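Local coordinates for protein particle-associated lyase (Acinetobacter bacteriophage AP22, PDB 4Y9V) that probably degrades the capsular polysaccharide of Acinetobacter baumannii by lyase action, serving as the trimeric tailspike of the phage, at residues Phe574-Asn579 / Val608-Thr613. Sequence-based numbering, arbitrary orientation. Where two conformers were deposited one is given.
Sequences FNEDTN and VVTPKT
Two torsions bring Glu-576 to Thr-610: with CG anti to its own carbonyl carbon (chi1 -67°) and the chain bent at the next bond (chi2 78°), the carboxylate is carried to the 608-613 loop. Thr-610, whose OG1 is likewise anti to the carbonyl carbon (chi1 -56°), brings its hydroxyl to the carboxylate, and the two side chains lie antiparallel as they pass. Thr-610 OG1 donates to Glu-576 OE2 at 2.7 Å, and OE2 receives it on its anti lone pair, the one facing away from OE1. The same Glu-576 OE2 accepts from a water, also at 2.7 Å, and that water in turn accepts from Val-609 N at 2.8 Å. Val-609 CB lies 3.7 Å from Glu-576 OE2, so an aliphatic group flanks the oxygen that accepts both bonds. OE1 belongs to a salt bridge with Arg-584, which also bonds Phe-574 O.

Beside this polar link, the aliphatic start of Lys-612 crosses the Phe-574 ring at a slant: Lys-612 CB lies 4.1 Å from Phe-574 CE1. Lys-612 NZ hydrogen-bonds to the O of Phe-573, the residue just before the segment, and Lys-612 makes a cation-pi contact with that ring. Phe-574 itself is buried among Trp-569, Trp-604 and Phe-614, and packs on Leu-603 of a second subunit.

The contact thus joins two loops of the C-terminal Ig-like domain, far from the glycan pocket. Because hydroxyl, water and arginine share one carboxylate, its orientation is probably well fixed, and these donors should favour the ionised form of Glu-576 even at this exposed edge.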
loop_
_atom_site.group_PDB
_atom_site.type_symbol
_atom_site.label_atom_id
_atom_site.label_comp_id
_atom_site.label_asym_id
_atom_site.label_seq_id
_atom_site.Cartn_x
_atom_site.Cartn_y
_atom_site.Cartn_z
ATOM N N PHE A 574 43.257 -36.874 -10.741
ATOM C CA PHE A 574 44.182 -36.159 -11.590
ATOM C C PHE A 574 45.598 -36.757 -11.619
ATOM O O PHE A 574 46.477 -36.166 -12.236
ATOM C CB PHE A 574 44.279 -34.671 -11.200
ATOM C CG PHE A 574 42.991 -33.910 -11.509
ATOM C CD1 PHE A 574 42.540 -33.762 -12.802
ATOM C CD2 PHE A 574 42.247 -33.330 -10.481
ATOM C CE1 PHE A 574 41.389 -33.052 -13.099
ATOM C CE2 PHE A 574 41.078 -32.643 -10.775
ATOM C CZ PHE A 574 40.660 -32.482 -12.065
ATOM N N ASN A 575 45.781 -37.921 -10.981
ATOM C CA ASN A 575 47.097 -38.557 -10.955
ATOM C C ASN A 575 46.996 -40.026 -11.316
ATOM O O ASN A 575 46.230 -40.778 -10.732
ATOM C CB ASN A 575 47.735 -38.439 -9.534
ATOM C CG ASN A 575 48.085 -37.005 -9.290
ATOM O OD1 ASN A 575 49.126 -36.505 -9.752
ATOM N ND2 ASN A 575 47.174 -36.257 -8.660
ATOM N N GLU A 576 47.890 -40.392 -12.257
ATOM C CA GLU A 576 47.997 -41.784 -12.731
ATOM C C GLU A 576 48.574 -42.696 -11.648
ATOM O O GLU A 576 48.207 -43.877 -11.579
ATOM C CB GLU A 576 48.912 -41.799 -13.956
ATOM C CG GLU A 576 48.256 -41.067 -15.146
ATOM C CD GLU A 576 48.283 -39.537 -15.136
ATOM O OE1 GLU A 576 49.144 -38.941 -14.472
ATOM O OE2 GLU A 576 47.481 -38.937 -15.812
ATOM N N ASP A 577 49.414 -42.148 -10.775
ATOM C CA ASP A 577 50.043 -42.889 -9.691
ATOM C C ASP A 577 50.235 -41.889 -8.579
ATOM O O ASP A 577 51.028 -40.976 -8.665
ATOM C CB ASP A 577 51.401 -43.440 -10.117
ATOM C CG ASP A 577 52.084 -44.263 -9.064
ATOM O OD1 ASP A 577 51.726 -44.168 -7.884
ATOM O OD2 ASP A 577 53.015 -44.996 -9.443
ATOM N N THR A 578 49.465 -42.035 -7.458
ATOM C CA THR A 578 49.534 -41.074 -6.398
ATOM C C THR A 578 50.810 -41.183 -5.579
ATOM O O THR A 578 51.019 -40.305 -4.722
ATOM C CB THR A 578 48.299 -41.152 -5.473
ATOM O OG1 THR A 578 48.254 -42.498 -4.976
ATOM C CG2 THR A 578 47.035 -40.859 -6.248
ATOM N N ASN A 579 51.680 -42.129 -5.824
ATOM C CA ASN A 579 52.988 -42.246 -5.227
ATOM C C ASN A 579 53.961 -41.279 -5.899
ATOM O O ASN A 579 55.009 -41.004 -5.313
ATOM C CB ASN A 579 53.600 -43.632 -5.414
ATOM C CG ASN A 579 52.969 -44.724 -4.601
ATOM O OD1 ASN A 579 52.232 -44.508 -3.670
ATOM N ND2 ASN A 579 53.389 -45.925 -5.051
ATOM N N VAL A 608 49.214 -32.356 -18.633
ATOM C CA VAL A 608 48.273 -33.437 -18.599
ATOM C C VAL A 608 48.753 -34.635 -19.410
ATOM O O VAL A 608 49.246 -34.494 -20.524
ATOM C CB VAL A 608 46.890 -32.959 -19.120
ATOM C CG1 VAL A 608 45.905 -34.033 -19.346
ATOM C CG2 VAL A 608 46.324 -31.913 -18.108
ATOM N N VAL A 609 48.533 -35.832 -18.835
ATOM C CA VAL A 609 48.776 -37.111 -19.461
ATOM C C VAL A 609 47.475 -37.812 -19.813
ATOM O O VAL A 609 47.407 -38.480 -20.837
ATOM C CB VAL A 609 49.681 -37.959 -18.558
ATOM C CG1 VAL A 609 49.758 -39.411 -19.060
ATOM C CG2 VAL A 609 51.067 -37.372 -18.425
ATOM N N THR A 610 46.449 -37.712 -18.966
ATOM C CA THR A 610 45.198 -38.413 -19.143
ATOM C C THR A 610 44.073 -37.396 -19.236
ATOM O O THR A 610 43.860 -36.638 -18.254
ATOM C CB THR A 610 44.916 -39.329 -17.912
ATOM O OG1 THR A 610 46.021 -40.213 -17.723
ATOM C CG2 THR A 610 43.677 -40.180 -18.048
ATOM N N PRO A 611 43.333 -37.340 -20.300
ATOM C CA PRO A 611 42.167 -36.422 -20.383
ATOM C C PRO A 611 41.185 -36.707 -19.230
ATOM O O PRO A 611 40.897 -37.865 -18.917
ATOM C CB PRO A 611 41.531 -36.761 -21.736
ATOM C CG PRO A 611 42.717 -37.206 -22.569
ATOM C CD PRO A 611 43.505 -38.075 -21.591
ATOM N N LYS A 612 40.639 -35.620 -18.680
ATOM C CA LYS A 612 39.638 -35.661 -17.632
ATOM C C LYS A 612 38.544 -34.620 -17.897
ATOM O O LYS A 612 38.867 -33.509 -18.292
ATOM C CB LYS A 612 40.229 -35.335 -16.247
ATOM C CG LYS A 612 41.192 -36.359 -15.701
ATOM C CD LYS A 612 40.559 -37.578 -15.173
ATOM C CE LYS A 612 41.439 -38.817 -15.263
ATOM N NZ LYS A 612 41.049 -39.728 -14.156
ATOM N N THR A 613 37.294 -35.001 -17.619
ATOM C CA THR A 613 36.148 -34.102 -17.753
ATOM C C THR A 613 35.684 -33.678 -16.370
ATOM O O THR A 613 35.504 -34.530 -15.464
ATOM C CB THR A 613 35.005 -34.797 -18.534
ATOM O OG1 THR A 613 35.481 -35.166 -19.827
ATOM C CG2 THR A 613 33.795 -33.907 -18.658
HETATM O O HOH W 1 47.167 -36.351 -16.453
#